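Local atomic coordinates of oligogalacturonate lyase (Vibrio parahaemolyticus RIMD 2210633, PDB entry 3C5M), a protein that probably cleaves oligogalacturonides, the short fragments of pectin breakdown, as a manganese-binding lyase built on a seven-bladed beta-propeller. Residues A[138-143]-A[168-173]; A[195-200]-A[243-248]; A[214-219]-A[228-233]. One frame throughout, in Å; residues are numbered along the deposited sequence.

Contact 1: residues A[138-143]-A[168-173]; sequences KLVGIE and CRLIKV
Strands 138-143 and 168-173 run antiparallel, 157° between their directions, with Leu-139/Val-173, Gly-141/Ile-171 and Glu-143/Arg-169 as hydrogen-bonded pairs and Val-140/Lys-172 and Ile-142/Leu-170 as the non-hydrogen-bonded ones. On the face bearing Glu-143, the carboxylate and the Arg-169 guanidinium reach out side by side, their planes only 15° apart. Glu-143 OE1 sits at the guanidinium edge, 2.6 Å from Arg-169 NH2, and takes a second, weak bond from Arg-169 NE at 3.0 Å. Arg-169 gets there with an extended chain beyond a first torsion of 64°, CG between backbone N and carbonyl carbon. Glu-143 OE2 is bonded separately to Tyr-118, and the Ile-171 side chain crosses that of Glu-143 at about a right angle, its CD1 3.3 Å from Glu-143 CD. On the opposite face, Val-140 CG2 meets Leu-170 CD2. Lys-138 and Lys-172 touch through their CD carbons, while Lys-138 NZ is salt-bridged to Glu-223 and Lys-172 NZ to Glu-181. The pair forms the middle of a four-stranded blade, between strands 124-132 and 180-186. Strand 190-196 packs on the Val-140 face and strand 114-119 on the Arg-169 face; Trp-124, from strand 124-132, makes a cation-pi contact with Arg-169.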
# COMPACT_ATOMS: atom_id res chain seq x y z
N LYS A 138 15.43 10.23 1.79
CA LYS A 138 15.21 9.77 3.15
C LYS A 138 14.08 8.74 3.17
O LYS A 138 13.14 8.80 2.38
CB LYS A 138 14.85 10.95 4.06
CG LYS A 138 16.00 11.89 4.35
CD LYS A 138 15.56 13.15 5.08
CE LYS A 138 14.78 14.09 4.15
NZ LYS A 138 14.38 15.36 4.83
N LEU A 139 14.18 7.80 4.10
CA LEU A 139 13.16 6.77 4.27
C LEU A 139 12.64 6.79 5.69
O LEU A 139 13.40 6.95 6.63
CB LEU A 139 13.75 5.40 3.98
CG LEU A 139 13.96 5.12 2.49
CD1 LEU A 139 14.67 3.80 2.30
CD2 LEU A 139 12.62 5.11 1.81
N VAL A 140 11.34 6.64 5.87
CA VAL A 140 10.77 6.64 7.21
C VAL A 140 10.16 5.26 7.50
O VAL A 140 9.71 4.57 6.58
CB VAL A 140 9.69 7.74 7.32
CG1 VAL A 140 8.59 7.48 6.30
CG2 VAL A 140 9.11 7.77 8.70
N GLY A 141 10.16 4.85 8.76
CA GLY A 141 9.60 3.55 9.11
C GLY A 141 9.48 3.37 10.61
O GLY A 141 9.87 4.27 11.35
N ILE A 142 8.92 2.26 11.10
CA ILE A 142 8.88 2.09 12.55
C ILE A 142 9.50 0.75 12.96
O ILE A 142 9.67 -0.16 12.13
CB ILE A 142 7.45 2.18 13.17
CG1 ILE A 142 6.84 0.80 13.26
CG2 ILE A 142 6.55 3.09 12.37
CD1 ILE A 142 5.82 0.70 14.37
N GLU A 143 9.89 0.63 14.23
CA GLU A 143 10.49 -0.60 14.73
C GLU A 143 9.99 -0.81 16.15
O GLU A 143 9.63 0.14 16.83
CB GLU A 143 12.02 -0.53 14.71
CG GLU A 143 12.62 -0.04 13.39
CD GLU A 143 14.16 -0.07 13.35
OE1 GLU A 143 14.81 0.52 14.25
OE2 GLU A 143 14.72 -0.67 12.40
N CYS A 168 7.73 1.29 20.82
CA CYS A 168 7.99 1.39 19.39
C CYS A 168 8.58 2.75 19.06
O CYS A 168 8.32 3.73 19.74
CB CYS A 168 6.68 1.23 18.61
SG CYS A 168 5.88 -0.34 18.81
N ARG A 169 9.36 2.80 17.99
CA ARG A 169 9.95 4.06 17.59
C ARG A 169 9.76 4.29 16.10
O ARG A 169 9.84 3.36 15.30
CB ARG A 169 11.44 4.09 17.92
CG ARG A 169 12.26 3.05 17.17
CD ARG A 169 13.73 3.17 17.51
NE ARG A 169 14.56 2.27 16.73
CZ ARG A 169 15.89 2.28 16.74
NH1 ARG A 169 16.55 3.14 17.51
NH2 ARG A 169 16.57 1.43 15.98
N LEU A 170 9.51 5.54 15.74
CA LEU A 170 9.33 5.96 14.37
C LEU A 170 10.68 6.55 13.93
O LEU A 170 11.02 7.66 14.32
CB LEU A 170 8.23 7.02 14.31
CG LEU A 170 7.59 7.33 12.96
CD1 LEU A 170 6.55 8.43 13.11
CD2 LEU A 170 8.65 7.76 11.98
N ILE A 171 11.45 5.80 13.14
CA ILE A 171 12.77 6.26 12.70
C ILE A 171 12.82 6.80 11.28
O ILE A 171 11.91 6.58 10.47
CB ILE A 171 13.83 5.15 12.81
CG1 ILE A 171 13.52 4.02 11.83
CG2 ILE A 171 13.91 4.64 14.24
CD1 ILE A 171 14.53 2.89 11.83
N LYS A 172 13.90 7.50 10.98
CA LYS A 172 14.11 8.08 9.67
C LYS A 172 15.55 7.75 9.29
O LYS A 172 16.47 7.96 10.08
CB LYS A 172 13.91 9.59 9.75
CG LYS A 172 14.32 10.35 8.50
CD LYS A 172 14.06 11.84 8.65
CE LYS A 172 14.91 12.47 9.75
NZ LYS A 172 16.38 12.40 9.46
N VAL A 173 15.74 7.23 8.09
CA VAL A 173 17.06 6.85 7.62
C VAL A 173 17.43 7.68 6.40
O VAL A 173 16.58 8.03 5.58
CB VAL A 173 17.09 5.35 7.25
CG1 VAL A 173 18.45 4.95 6.72
CG2 VAL A 173 16.73 4.53 8.47

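Contact 2: residues A[195-200]-A[243-248]; sequences YRPFDD and EFWIPD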
# COMPACT_ATOMS: atom_id res chain seq x y z
N TYR A 195 5.47 9.55 4.92
CA TYR A 195 5.94 10.90 4.64
C TYR A 195 4.85 11.63 3.88
O TYR A 195 4.19 11.05 3.02
CB TYR A 195 7.19 10.84 3.76
CG TYR A 195 8.48 11.17 4.46
CD1 TYR A 195 9.52 10.24 4.51
CD2 TYR A 195 8.68 12.42 5.04
CE1 TYR A 195 10.73 10.54 5.14
CE2 TYR A 195 9.88 12.74 5.67
CZ TYR A 195 10.90 11.80 5.71
OH TYR A 195 12.09 12.11 6.34
N ARG A 196 4.66 12.91 4.18
CA ARG A 196 3.66 13.71 3.50
C ARG A 196 4.27 13.93 2.12
O ARG A 196 5.37 14.45 2.01
CB ARG A 196 3.51 15.04 4.23
CG ARG A 196 2.14 15.67 4.17
CD ARG A 196 2.00 16.57 2.99
NE ARG A 196 1.32 17.81 3.37
CZ ARG A 196 1.09 18.80 2.52
NH1 ARG A 196 0.47 19.90 2.93
NH2 ARG A 196 1.47 18.70 1.26
N PRO A 197 3.57 13.51 1.05
CA PRO A 197 4.08 13.66 -0.32
C PRO A 197 5.14 14.74 -0.55
O PRO A 197 6.32 14.47 -0.38
CB PRO A 197 2.81 13.86 -1.12
CG PRO A 197 1.92 12.84 -0.48
CD PRO A 197 2.17 13.06 1.01
N PHE A 198 4.77 15.96 -0.91
CA PHE A 198 5.84 16.93 -1.14
C PHE A 198 6.08 17.86 0.02
O PHE A 198 6.00 19.08 -0.11
CB PHE A 198 5.56 17.72 -2.40
CG PHE A 198 5.44 16.87 -3.62
CD1 PHE A 198 4.26 16.18 -3.89
CD2 PHE A 198 6.51 16.75 -4.50
CE1 PHE A 198 4.16 15.39 -5.03
CE2 PHE A 198 6.41 15.96 -5.63
CZ PHE A 198 5.24 15.27 -5.90
N ASP A 199 6.41 17.26 1.17
CA ASP A 199 6.63 18.01 2.38
C ASP A 199 7.32 17.15 3.44
O ASP A 199 6.66 16.59 4.31
CB ASP A 199 5.28 18.53 2.89
CG ASP A 199 5.38 19.17 4.26
OD1 ASP A 199 6.45 19.72 4.60
OD2 ASP A 199 4.37 19.13 4.99
N ASP A 200 8.64 17.06 3.38
CA ASP A 200 9.40 16.26 4.34
C ASP A 200 9.17 16.71 5.77
O ASP A 200 9.55 16.02 6.72
CB ASP A 200 10.89 16.34 4.04
CG ASP A 200 11.23 15.81 2.68
OD1 ASP A 200 12.43 15.84 2.31
OD2 ASP A 200 10.30 15.37 1.96
N GLU A 243 -6.44 5.26 6.22
CA GLU A 243 -5.81 6.55 5.92
C GLU A 243 -4.67 6.43 4.90
O GLU A 243 -3.95 5.43 4.86
CB GLU A 243 -5.27 7.20 7.21
CG GLU A 243 -3.96 6.61 7.73
CD GLU A 243 -4.16 5.41 8.66
OE1 GLU A 243 -5.16 4.69 8.52
OE2 GLU A 243 -3.28 5.19 9.52
N PHE A 244 -4.53 7.45 4.09
CA PHE A 244 -3.47 7.47 3.09
C PHE A 244 -3.31 8.88 2.51
O PHE A 244 -4.29 9.59 2.30
CB PHE A 244 -3.78 6.45 1.99
CG PHE A 244 -4.90 6.85 1.08
CD1 PHE A 244 -4.65 7.57 -0.08
CD2 PHE A 244 -6.22 6.52 1.38
CE1 PHE A 244 -5.68 7.96 -0.93
CE2 PHE A 244 -7.27 6.90 0.55
CZ PHE A 244 -7.00 7.62 -0.61
N TRP A 245 -2.07 9.28 2.28
CA TRP A 245 -1.78 10.58 1.72
C TRP A 245 -2.21 10.57 0.28
O TRP A 245 -2.03 9.57 -0.42
CB TRP A 245 -0.28 10.87 1.78
CG TRP A 245 0.22 11.34 3.10
CD1 TRP A 245 1.19 10.76 3.86
CD2 TRP A 245 -0.22 12.49 3.81
NE1 TRP A 245 1.39 11.48 5.01
CE2 TRP A 245 0.53 12.55 5.01
CE3 TRP A 245 -1.17 13.48 3.57
CZ2 TRP A 245 0.35 13.57 5.96
CZ3 TRP A 245 -1.35 14.49 4.51
CH2 TRP A 245 -0.59 14.52 5.69
N ILE A 246 -2.82 11.65 -0.18
CA ILE A 246 -3.19 11.73 -1.57
C ILE A 246 -1.86 12.06 -2.26
O ILE A 246 -1.14 12.94 -1.81
CB ILE A 246 -4.20 12.83 -1.80
CG1 ILE A 246 -5.49 12.47 -1.06
CG2 ILE A 246 -4.44 13.01 -3.30
CD1 ILE A 246 -6.58 13.47 -1.26
N PRO A 247 -1.51 11.34 -3.33
CA PRO A 247 -0.27 11.53 -4.09
C PRO A 247 0.31 12.96 -4.16
O PRO A 247 1.50 13.15 -3.89
CB PRO A 247 -0.63 10.97 -5.46
CG PRO A 247 -1.47 9.80 -5.09
CD PRO A 247 -2.39 10.37 -4.02
N ASP A 248 -0.50 13.95 -4.52
CA ASP A 248 -0.00 15.31 -4.62
C ASP A 248 0.24 15.95 -3.24
O ASP A 248 0.77 17.06 -3.14
CB ASP A 248 -0.97 16.18 -5.45
CG ASP A 248 -2.30 16.43 -4.75
OD1 ASP A 248 -2.50 15.89 -3.64
OD2 ASP A 248 -3.15 17.17 -5.31
O HOH W 1 0.68 19.43 -1.11
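Arg-196 and Pro-197 lie together over one face of the Trp-245 indole and divide it between them. Arg-196 CG stands above the six-membered ring, 3.4 Å from its centroid and 18° off the normal, while Pro-197 CD stands above the five-membered ring, 3.8 Å from that centroid; both are CH-pi contacts. The aliphatic root of the arginine does the touching. Its chain crosses the indole at about a right angle and bends at chi2 (-90°) and chi3, which turns the guanidinium obliquely to the ring, planes 43° apart, too inclined for a parallel stack. Arg-196 NH2 gives a hydrogen bond to a water at 2.6 Å, and that water donates to Asp-248 O at 3.1 Å. Asp-199 OD2 adds only a long ion pair to Arg-196. The proline ring runs on along segment 243-248: Pro-197 CG faces Ile-246 O and Pro-197 CB faces Pro-247 O. Phe-198 sets its ring obliquely beside the same turn, with CD1 3.7 Å from Asp-248 O. No direct hydrogen bond joins the two segments, but the indole is fixed in rotation by Trp-245 NE1, which donates to Ile-194 O one residue before 195-200. Strands 190-196 and 238-245 open two successive beta-propeller blades; at this blade-to-blade junction their C-terminal ends and following turns meet through side chains laid on an indole and on backbone carbonyls, with one bridging water.

Contact 3: residues A[214-219]-A[228-233]; sequences VDARMW and VRKIKE
Ile-231 N donates to Met-218 O at 2.7 Å, the one conventional hydrogen bond between 214-219 and 228-233, fairly straight at the hydrogen (159°). Lys-230 CA also approaches at 3.2 Å; Met-218 O thus takes one hydrogen bond and a weaker CA-H...O contact. Next to it, Trp-219 and Lys-230 form an antiparallel non-hydrogen-bonded pair, and Trp-219 CA makes a weaker CA-H...O contact with Arg-229 O.

A further polar bond lies within 214-219 and orients the indole: Trp-219 NE1 donates to Ala-216 O at 2.8 Å, approaching from above that carbonyl's plane.

The apolar contacts fall into two patches, one round the indole and one at Met-218 and Ile-231. Lys-230 CA sits over one face of the indole, offset toward the rim, while Val-228 CG1, anti to its backbone N (chi1 176°), comes obliquely to Trp-219 CZ3 at 3.6 Å. Arg-229 O also lies obliquely to this ring, 3.2 Å from Trp-219 CE3. Phe-205 and His-207 meet it too. In the other patch Met-218, modelled as selenomethionine, presses its CB on Ile-231 CB at 3.4 Å; its chain then bends away at chi2 and chi3 toward Cys-240 and Glu-243 of strand 238-245.

Lys-232 NZ leads away to bond with Tyr-254, with Tyr-267 in cation-pi contact; Arg-217 makes salt bridges with Glu-208 and Glu-243. The two segments thus meet mainly through hydrocarbon and indole surface laid partly on backbone, with one backbone bond fixing the alignment where the last two strands of the blade begin to pair.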
# COMPACT_ATOMS: atom_id res chain seq x y z
N VAL A 214 -9.02 2.22 21.33
CA VAL A 214 -7.86 2.97 20.88
C VAL A 214 -8.19 4.46 20.84
O VAL A 214 -9.17 4.86 20.22
CB VAL A 214 -7.40 2.51 19.48
CG1 VAL A 214 -8.52 2.71 18.47
CG2 VAL A 214 -6.17 3.28 19.06
N ASP A 215 -7.36 5.28 21.49
CA ASP A 215 -7.56 6.73 21.54
C ASP A 215 -7.83 7.36 20.17
O ASP A 215 -8.81 8.07 20.00
CB ASP A 215 -6.36 7.42 22.21
CG ASP A 215 -5.02 6.89 21.72
OD1 ASP A 215 -3.98 7.50 22.07
OD2 ASP A 215 -4.98 5.87 21.01
N ALA A 216 -6.94 7.10 19.22
CA ALA A 216 -7.06 7.60 17.86
C ALA A 216 -5.85 7.13 17.07
O ALA A 216 -4.77 6.94 17.63
CB ALA A 216 -7.13 9.12 17.85
N ARG A 217 -6.01 6.92 15.77
CA ARG A 217 -4.88 6.49 14.96
C ARG A 217 -4.40 7.58 14.02
O ARG A 217 -3.24 7.59 13.62
CB ARG A 217 -5.23 5.23 14.17
CG ARG A 217 -6.53 5.28 13.39
CD ARG A 217 -6.39 4.38 12.17
NE ARG A 217 -5.66 3.15 12.49
CZ ARG A 217 -4.93 2.45 11.63
NH1 ARG A 217 -4.83 2.85 10.37
NH2 ARG A 217 -4.30 1.35 12.02
N MSE A 218 -5.28 8.51 13.68
CA MSE A 218 -4.93 9.60 12.79
C MSE A 218 -3.89 10.49 13.45
O MSE A 218 -4.24 11.50 14.05
CB MSE A 218 -6.17 10.43 12.46
CG MSE A 218 -7.35 9.68 11.80
SE MSE A 218 -7.04 9.16 9.93
CE MSE A 218 -6.35 7.39 10.32
N TRP A 219 -2.61 10.14 13.34
CA TRP A 219 -1.59 10.98 13.94
C TRP A 219 -0.66 11.64 12.93
O TRP A 219 -0.51 11.18 11.79
CB TRP A 219 -0.75 10.19 14.93
CG TRP A 219 -1.46 9.89 16.19
CD1 TRP A 219 -2.24 8.81 16.46
CD2 TRP A 219 -1.46 10.69 17.37
NE1 TRP A 219 -2.72 8.87 17.74
CE2 TRP A 219 -2.26 10.02 18.33
CE3 TRP A 219 -0.86 11.90 17.73
CZ2 TRP A 219 -2.47 10.53 19.61
CZ3 TRP A 219 -1.07 12.40 19.00
CH2 TRP A 219 -1.87 11.72 19.92
N VAL A 228 3.53 16.75 17.82
CA VAL A 228 2.79 15.51 17.70
C VAL A 228 1.32 15.84 17.95
O VAL A 228 0.96 16.29 19.03
CB VAL A 228 3.28 14.46 18.74
CG1 VAL A 228 2.44 13.20 18.66
CG2 VAL A 228 4.74 14.13 18.48
N ARG A 229 0.48 15.62 16.95
CA ARG A 229 -0.93 15.90 17.09
C ARG A 229 -1.84 14.92 16.35
O ARG A 229 -1.39 14.18 15.48
CB ARG A 229 -1.23 17.34 16.63
CG ARG A 229 -0.32 17.93 15.54
CD ARG A 229 -0.74 17.50 14.16
NE ARG A 229 -0.31 18.42 13.10
CZ ARG A 229 0.96 18.66 12.75
NH1 ARG A 229 1.21 19.51 11.77
NH2 ARG A 229 1.96 18.05 13.37
N LYS A 230 -3.12 14.91 16.71
CA LYS A 230 -4.05 14.01 16.06
C LYS A 230 -4.78 14.74 14.94
O LYS A 230 -5.22 15.86 15.12
CB LYS A 230 -5.05 13.47 17.09
CG LYS A 230 -5.65 14.53 17.97
CD LYS A 230 -6.69 13.95 18.92
CE LYS A 230 -6.07 12.91 19.83
NZ LYS A 230 -7.11 12.29 20.70
N ILE A 231 -4.87 14.09 13.78
CA ILE A 231 -5.52 14.67 12.60
C ILE A 231 -6.95 15.13 12.86
O ILE A 231 -7.35 16.22 12.44
CB ILE A 231 -5.51 13.64 11.43
CG1 ILE A 231 -4.08 13.33 11.02
CG2 ILE A 231 -6.30 14.19 10.25
CD1 ILE A 231 -3.95 12.30 9.92
N LYS A 232 -7.72 14.30 13.56
CA LYS A 232 -9.11 14.62 13.86
C LYS A 232 -9.34 14.48 15.35
O LYS A 232 -8.64 13.73 16.02
CB LYS A 232 -10.02 13.64 13.10
CG LYS A 232 -11.49 14.00 13.03
CD LYS A 232 -12.29 12.82 12.47
CE LYS A 232 -13.71 13.20 12.02
NZ LYS A 232 -13.74 14.09 10.81
N GLU A 233 -10.31 15.23 15.87
CA GLU A 233 -10.65 15.20 17.29
C GLU A 233 -11.27 13.86 17.67
O GLU A 233 -11.25 13.48 18.84
CB GLU A 233 -11.64 16.32 17.63
CG GLU A 233 -12.11 16.33 19.09
CD GLU A 233 -13.39 17.16 19.34
OE1 GLU A 233 -13.91 17.12 20.47
OE2 GLU A 233 -13.88 17.85 18.41

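In the fold
From the N terminus, contact 1 comes first: it closes a 24-residue excursion that carries helix 155-163, pairing the two middle strands of one blade. It is complete before contact 2 opens at 195. Contact 2 closes only at 243, joining the ends of the first strands, 190-196 and 238-245, of two consecutive blades, and contact 3, a short hairpin-like closure of the outer strands 219-222 and 229-230, falls wholly within that span; none of the three cross. Contact 2 touches both others; contacts 1 and 3 stay apart, nearest atoms about 8 Å. Val-140 packs on Tyr-195, linking two blades, and Arg-217 forms a salt bridge with Glu-243, linking that second blade to the third.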